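Side-chain contacts in Endonuclease/exonuclease/phosphatase domain-containing protein (Enterococcus faecalis, PDB 3L1W), which is of unknown function but belongs to the endonuclease/exonuclease/phosphatase family and may act as a 3'-5' RNA exonuclease: residues S21-K24 / E25-Q29; C28-I31 / N32-W36. All blocks are in the same frame, centred on the assembly; numbering follows the deposited sequence.

Contact 1 (S21-K24 / E25-Q29)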
ATOM      1  N   SER A  21       4.829   6.266  22.157  1.00 22.30           N
ATOM      2  CA  SER A  21       4.533   7.685  21.977  1.00 27.63           C
ATOM      3  C   SER A  21       5.104   8.216  20.658  1.00 26.14           C
ATOM      4  O   SER A  21       4.486   9.041  19.993  1.00 27.35           O
ATOM      5  CB  SER A  21       5.061   8.508  23.157  1.00 29.33           C
ATOM      6  OG  SER A  21       6.473   8.456  23.213  1.00 36.67           O
ATOM      7  N   PHE A  22       6.278   7.728  20.273  1.00 25.50           N
ATOM      8  CA  PHE A  22       6.935   8.200  19.057  1.00 25.28           C
ATOM      9  C   PHE A  22       6.427   7.523  17.789  1.00 25.20           C
ATOM     10  O   PHE A  22       6.618   8.046  16.695  1.00 25.48           O
ATOM     11  CB  PHE A  22       8.444   8.000  19.159  1.00 25.31           C
ATOM     12  CG  PHE A  22       9.064   8.702  20.322  1.00 29.08           C
ATOM     13  CD1 PHE A  22       9.471  10.018  20.210  1.00 35.29           C
ATOM     14  CD2 PHE A  22       9.237   8.047  21.532  1.00 30.77           C
ATOM     15  CE1 PHE A  22      10.042  10.674  21.278  1.00 35.65           C
ATOM     16  CE2 PHE A  22       9.809   8.703  22.614  1.00 31.46           C
ATOM     17  CZ  PHE A  22      10.212  10.015  22.485  1.00 35.52           C
ATOM     18  N   ARG A  23       5.788   6.364  17.944  1.00 21.95           N
ATOM     19  CA  ARG A  23       5.376   5.526  16.815  1.00 18.63           C
ATOM     20  C   ARG A  23       3.879   5.603  16.525  1.00 18.64           C
ATOM     21  O   ARG A  23       3.426   5.187  15.458  1.00 18.80           O
ATOM     22  CB  ARG A  23       5.720   4.050  17.101  1.00 19.52           C
ATOM     23  CG  ARG A  23       7.183   3.792  17.348  1.00 23.22           C
ATOM     24  CD  ARG A  23       7.480   2.302  17.508  1.00 17.78           C
ATOM     25  NE  ARG A  23       6.956   1.740  18.758  1.00 18.47           N
ATOM     26  CZ  ARG A  23       5.908   0.925  18.836  1.00 17.27           C
ATOM     27  NH1 ARG A  23       5.257   0.561  17.739  1.00 17.53           N
ATOM     28  NH2 ARG A  23       5.514   0.461  20.018  1.00 16.54           N
ATOM     29  N   LYS A  24       3.104   6.088  17.486  1.00 19.82           N
ATOM     30  CA  LYS A  24       1.649   5.998  17.399  1.00 18.31           C
ATOM     31  C   LYS A  24       1.073   6.626  16.129  1.00 16.35           C
ATOM     32  O   LYS A  24       0.197   6.044  15.491  1.00 16.63           O
ATOM     33  CB  LYS A  24       0.984   6.598  18.646  1.00 24.28           C
ATOM     34  CG  LYS A  24       1.410   8.014  18.957  1.00 36.37           C
ATOM     35  CD  LYS A  24       0.806   8.509  20.272  1.00 45.66           C
ATOM     36  CE  LYS A  24       1.445   9.829  20.715  1.00 46.14           C
ATOM     37  NZ  LYS A  24       0.933  10.293  22.036  1.00 48.47           N
ATOM     38  N   GLU A  25       1.552   7.812  15.759  1.00 18.41           N
ATOM     39  CA  GLU A  25       1.017   8.466  14.562  1.00 20.56           C
ATOM     40  C   GLU A  25       1.268   7.613  13.323  1.00 20.11           C
ATOM     41  O   GLU A  25       0.373   7.418  12.499  1.00 19.31           O
ATOM     42  CB  GLU A  25       1.613   9.869  14.384  1.00 25.55           C
ATOM     43  CG  GLU A  25       1.180  10.856  15.453  1.00 47.07           C
ATOM     44  CD  GLU A  25       0.267  11.945  14.913  1.00 63.43           C
ATOM     45  OE1 GLU A  25       0.781  12.901  14.288  1.00 63.59           O
ATOM     46  OE2 GLU A  25      -0.963  11.845  15.118  1.00 67.51           O
ATOM     47  N   ALA A  26       2.484   7.089  13.199  1.00 15.72           N
ATOM     48  CA  ALA A  26       2.847   6.288  12.041  1.00 14.99           C
ATOM     49  C   ALA A  26       2.031   5.002  11.987  1.00 16.24           C
ATOM     50  O   ALA A  26       1.562   4.603  10.924  1.00 17.68           O
ATOM     51  CB  ALA A  26       4.343   5.980  12.049  1.00 18.50           C
ATOM     52  N   VAL A  27       1.868   4.345  13.134  1.00 15.42           N
ATOM     53  CA  VAL A  27       1.064   3.130  13.180  1.00 14.76           C
ATOM     54  C   VAL A  27      -0.396   3.414  12.819  1.00 14.02           C
ATOM     55  O   VAL A  27      -0.997   2.709  12.010  1.00 14.31           O
ATOM     56  CB  VAL A  27       1.157   2.449  14.571  1.00 13.36           C
ATOM     57  CG1 VAL A  27       0.079   1.365  14.731  1.00 15.66           C
ATOM     58  CG2 VAL A  27       2.547   1.880  14.777  1.00 16.25           C
ATOM     59  N   CYS A  28      -0.970   4.450  13.421  1.00 14.36           N
ATOM     60  CA  CYS A  28      -2.376   4.750  13.172  1.00 13.27           C
ATOM     61  C   CYS A  28      -2.626   5.237  11.743  1.00 12.68           C
ATOM     62  O   CYS A  28      -3.656   4.921  11.142  1.00 14.55           O
ATOM     63  CB  CYS A  28      -2.897   5.762  14.189  1.00 16.56           C
ATOM     64  SG  CYS A  28      -3.021   5.071  15.862  1.00 18.81           S
ATOM     65  N   GLN A  29      -1.691   6.010  11.198  1.00 16.16           N
ATOM     66  CA  GLN A  29      -1.831   6.484   9.824  1.00 16.31           C
ATOM     67  C   GLN A  29      -1.717   5.331   8.837  1.00 16.08           C
ATOM     68  O   GLN A  29      -2.379   5.324   7.800  1.00 15.24           O
ATOM     69  CB  GLN A  29      -0.791   7.568   9.522  1.00 16.03           C
ATOM     70  CG  GLN A  29      -1.147   8.895  10.169  1.00 21.87           C
ATOM     71  CD  GLN A  29       0.013   9.851  10.180  1.00 33.46           C
ATOM     72  OE1 GLN A  29       1.030   9.610   9.534  1.00 41.43           O
ATOM     73  NE2 GLN A  29      -0.123  10.944  10.930  1.00 34.17           N
TER
HETATM   74  O   HOH W   1       3.444   9.663  17.328  1.00 25.81           O
HETATM   75  O   HOH W   2       4.836   8.355  14.601  1.00 25.98           O
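Across one turn of helix 20-34, Val-27 N donates to Arg-23 O at 2.9 Å and Cys-28 N to Lys-24 O, while the regular bonds to Ser-21 O and Phe-22 O are missing at Glu-25 N and Ala-26 N, and the helix is kinked there. Two waters bridge there instead. One donates to Ser-21 O and accepts from Glu-25 N at 3.1 Å; the other joins Phe-22 O to Ala-26 N, donating to the oxygen and accepting from the nitrogen at 3.0 Å. The direct bonds resume at Val-27, with an N-H...O angle of 169°.

Val-27 packs against that same Arg-23 carbonyl, its CG2 lying 3.5 Å from Arg-23 O. This methyl stands beside its own backbone N, anti to the carbonyl carbon, and from there also approaches Arg-23 NH1 obliquely at 4.2 Å. The guanidinium itself is gripped elsewhere: NH1 donates to Val-8 O and Pro-239 O, and NH2 to Arg-9 O. At the next residue, the Cys-28 thiol lies with SG 3.4 Å from Lys-24 O, the oxygen that takes its amide, and packs on Leu-52 and Tyr-55 of helix 46-55.

Lys-24 holds CG between its backbone N and carbonyl carbon (chi1 54°), which brings CG to 3.2 Å from Glu-25 N; beyond that the chain runs extended, and the side chain touches Asp-51.

The chemistry is therefore divided round the helix. Water replaces two main-chain bonds where the helix bends, whereas the buried arginine spends its charged end on carbonyl oxygens of the loops after strand 2-7 and before strand 245-251, tying this end of the helix to both.

Contact 2 (C28-I31 / N32-W36)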
ATOM      1  N   CYS A  28      -0.970   4.450  13.421  1.00 14.36           N
ATOM      2  CA  CYS A  28      -2.376   4.750  13.172  1.00 13.27           C
ATOM      3  C   CYS A  28      -2.626   5.237  11.743  1.00 12.68           C
ATOM      4  O   CYS A  28      -3.656   4.921  11.142  1.00 14.55           O
ATOM      5  CB  CYS A  28      -2.897   5.762  14.189  1.00 16.56           C
ATOM      6  SG  CYS A  28      -3.021   5.071  15.862  1.00 18.81           S
ATOM      7  N   GLN A  29      -1.691   6.010  11.198  1.00 16.16           N
ATOM      8  CA  GLN A  29      -1.831   6.484   9.824  1.00 16.31           C
ATOM      9  C   GLN A  29      -1.717   5.331   8.837  1.00 16.08           C
ATOM     10  O   GLN A  29      -2.379   5.324   7.800  1.00 15.24           O
ATOM     11  CB  GLN A  29      -0.791   7.568   9.522  1.00 16.03           C
ATOM     12  CG  GLN A  29      -1.147   8.895  10.169  1.00 21.87           C
ATOM     13  CD  GLN A  29       0.013   9.851  10.180  1.00 33.46           C
ATOM     14  OE1 GLN A  29       1.030   9.610   9.534  1.00 41.43           O
ATOM     15  NE2 GLN A  29      -0.123  10.944  10.930  1.00 34.17           N
ATOM     16  N   LEU A  30      -0.877   4.353   9.156  1.00 13.27           N
ATOM     17  CA  LEU A  30      -0.753   3.182   8.300  1.00 10.77           C
ATOM     18  C   LEU A  30      -2.088   2.455   8.243  1.00 13.67           C
ATOM     19  O   LEU A  30      -2.580   2.119   7.165  1.00 15.34           O
ATOM     20  CB  LEU A  30       0.358   2.261   8.817  1.00 11.64           C
ATOM     21  CG  LEU A  30       0.706   1.003   8.006  1.00 14.96           C
ATOM     22  CD1 LEU A  30       2.094   0.513   8.397  1.00 17.23           C
ATOM     23  CD2 LEU A  30      -0.319  -0.127   8.191  1.00 14.91           C
ATOM     24  N   ILE A  31      -2.668   2.213   9.417  1.00 13.93           N
ATOM     25  CA  ILE A  31      -3.971   1.565   9.510  1.00 13.98           C
ATOM     26  C   ILE A  31      -5.030   2.351   8.730  1.00 13.75           C
ATOM     27  O   ILE A  31      -5.790   1.775   7.947  1.00 14.26           O
ATOM     28  CB  ILE A  31      -4.371   1.373  10.995  1.00 13.72           C
ATOM     29  CG1 ILE A  31      -3.411   0.373  11.652  1.00 16.77           C
ATOM     30  CG2 ILE A  31      -5.830   0.923  11.108  1.00 15.31           C
ATOM     31  CD1 ILE A  31      -3.452   0.361  13.185  1.00 16.84           C
ATOM     32  N   ASN A  32      -5.070   3.666   8.909  1.00 12.31           N
ATOM     33  CA  ASN A  32      -6.087   4.454   8.203  1.00 14.68           C
ATOM     34  C   ASN A  32      -5.934   4.400   6.693  1.00 15.72           C
ATOM     35  O   ASN A  32      -6.930   4.355   5.963  1.00 16.03           O
ATOM     36  CB  ASN A  32      -6.062   5.908   8.649  1.00 16.51           C
ATOM     37  CG  ASN A  32      -6.629   6.094  10.038  1.00 17.83           C
ATOM     38  OD1 ASN A  32      -7.313   5.217  10.569  1.00 18.91           O
ATOM     39  ND2 ASN A  32      -6.356   7.247  10.628  1.00 22.29           N
ATOM     40  N   PHE A  33      -4.683   4.412   6.240  1.00 16.20           N
ATOM     41  CA  PHE A  33      -4.383   4.416   4.810  1.00 14.69           C
ATOM     42  C   PHE A  33      -4.743   3.097   4.134  1.00 14.27           C
ATOM     43  O   PHE A  33      -5.347   3.088   3.064  1.00 16.19           O
ATOM     44  CB  PHE A  33      -2.917   4.760   4.550  1.00 14.97           C
ATOM     45  CG  PHE A  33      -2.529   4.656   3.101  1.00 16.27           C
ATOM     46  CD1 PHE A  33      -2.924   5.623   2.194  1.00 18.96           C
ATOM     47  CD2 PHE A  33      -1.779   3.582   2.651  1.00 20.62           C
ATOM     48  CE1 PHE A  33      -2.568   5.525   0.844  1.00 24.10           C
ATOM     49  CE2 PHE A  33      -1.416   3.472   1.301  1.00 19.69           C
ATOM     50  CZ  PHE A  33      -1.815   4.437   0.407  1.00 21.25           C
ATOM     51  N   HIS A  34      -4.371   1.986   4.752  1.00 13.26           N
ATOM     52  CA  HIS A  34      -4.699   0.693   4.163  1.00 15.04           C
ATOM     53  C   HIS A  34      -6.190   0.350   4.249  1.00 13.07           C
ATOM     54  O   HIS A  34      -6.728  -0.308   3.342  1.00 17.45           O
ATOM     55  CB  HIS A  34      -3.759  -0.396   4.683  1.00 17.81           C
ATOM     56  CG  HIS A  34      -2.349  -0.186   4.228  1.00 15.06           C
ATOM     57  ND1 HIS A  34      -1.908  -0.587   2.984  1.00 19.59           N
ATOM     58  CD2 HIS A  34      -1.304   0.452   4.811  1.00 17.18           C
ATOM     59  CE1 HIS A  34      -0.642  -0.234   2.834  1.00 19.32           C
ATOM     60  NE2 HIS A  34      -0.255   0.405   3.924  1.00 16.41           N
ATOM     61  N   ASP A  35      -6.843   0.810   5.318  1.00 15.51           N
ATOM     62  CA  ASP A  35      -8.297   0.922   5.347  1.00 15.86           C
ATOM     63  C   ASP A  35      -9.003  -0.407   5.076  1.00 15.16           C
ATOM     64  O   ASP A  35      -9.977  -0.466   4.318  1.00 16.91           O
ATOM     65  CB  ASP A  35      -8.721   1.962   4.305  1.00 19.43           C
ATOM     66  CG  ASP A  35     -10.156   2.414   4.457  1.00 23.06           C
ATOM     67  OD1 ASP A  35     -10.658   2.486   5.592  1.00 20.10           O
ATOM     68  OD2 ASP A  35     -10.770   2.738   3.419  1.00 23.95           O
ATOM     69  N   TRP A  36      -8.515  -1.470   5.704  1.00 15.30           N
ATOM     70  CA  TRP A  36      -9.109  -2.799   5.551  1.00 18.58           C
ATOM     71  C   TRP A  36     -10.522  -2.857   6.129  1.00 14.99           C
ATOM     72  O   TRP A  36     -10.937  -1.942   6.848  1.00 16.55           O
ATOM     73  CB  TRP A  36      -8.252  -3.837   6.279  1.00 17.45           C
ATOM     74  CG  TRP A  36      -6.764  -3.745   6.023  1.00 15.04           C
ATOM     75  CD1 TRP A  36      -6.084  -4.180   4.915  1.00 16.94           C
ATOM     76  CD2 TRP A  36      -5.773  -3.228   6.921  1.00 15.02           C
ATOM     77  NE1 TRP A  36      -4.730  -3.942   5.068  1.00 14.86           N
ATOM     78  CE2 TRP A  36      -4.518  -3.363   6.291  1.00 16.01           C
ATOM     79  CE3 TRP A  36      -5.828  -2.646   8.194  1.00 14.87           C
ATOM     80  CZ2 TRP A  36      -3.332  -2.948   6.890  1.00 15.83           C
ATOM     81  CZ3 TRP A  36      -4.654  -2.240   8.791  1.00 16.50           C
ATOM     82  CH2 TRP A  36      -3.419  -2.397   8.143  1.00 18.28           C
TER
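Leu-30 reaches forward along the helix to His-34 and Trp-36 chiefly through its methyl CD2, which lies 3.6 Å from His-34 CD2 and 3.8 Å from Trp-36 CH2. Its CG stands anti to the backbone N (chi1 -177°), which carries the branch toward the helix end. The imidazole turns its CD2 corner back over the previous turn, and Leu-30 O sits at the ring edge, near its plane, 3.2 Å from CD2; the same oxygen accepts the His-34 amide at an N-H...O angle of 170°. Phe-33 CD2 stands over the centre of one imidazole face, 3.7 Å above its plane, while His-34 NE2 lies in the plane of the phenyl ring at its edge.

Helix 20-34 is the crossover of a beta-alpha-beta unit in this DNase I-like fold, and here it ends: Asp-35 N still bonds to Ile-31 O at 3.0 Å, but Asp-35 takes positive phi (57°) and the chain turns off toward strand 38-44.

That turn brings the Trp-36 indole back against the last turn, beside Ile-31. Ile-31 meets it at about a right angle, CG1 lying 4.1 Å from CZ3, and His-34 CB rests 3.3 Å above one indole face, offset toward the rim. Hydrogen bonds from His-34 NE2 to Asp-232 OD2 and from Trp-36 NE1 to Glu-246 OE1 should help fix the rotation of both rings.

Away from the indole, Asn-32 holds CG beside its backbone N, which turns the amide back toward Cys-28 O, with CG 3.4 Å from that oxygen. Its OD1 accepts from Thr-57 N and its ND2 donates to Tyr-55 O. Phe-33 stacks on Tyr-193 of the second subunit.

In the fold
Both contacts lie on helix 20-34, with centres 11 Å apart and on the same side of the chain's centre. Contact 1 comes first and contact 2 follows, Cys-28 and Gln-29 belonging to both. The helix connects strands 2-7 and 38-44, parallel neighbours in the seven-stranded mixed sheet. Helix 46-55 flanks it at both contacts. Contact 1 holds the earlier part of the helix to loops, and contact 2 sets its end against strand 2-7. Tyr-193 of the second subunit touches Gln-29, Leu-30 and Phe-33, so the same crossover helix serves both the fold and the dimeric assembly.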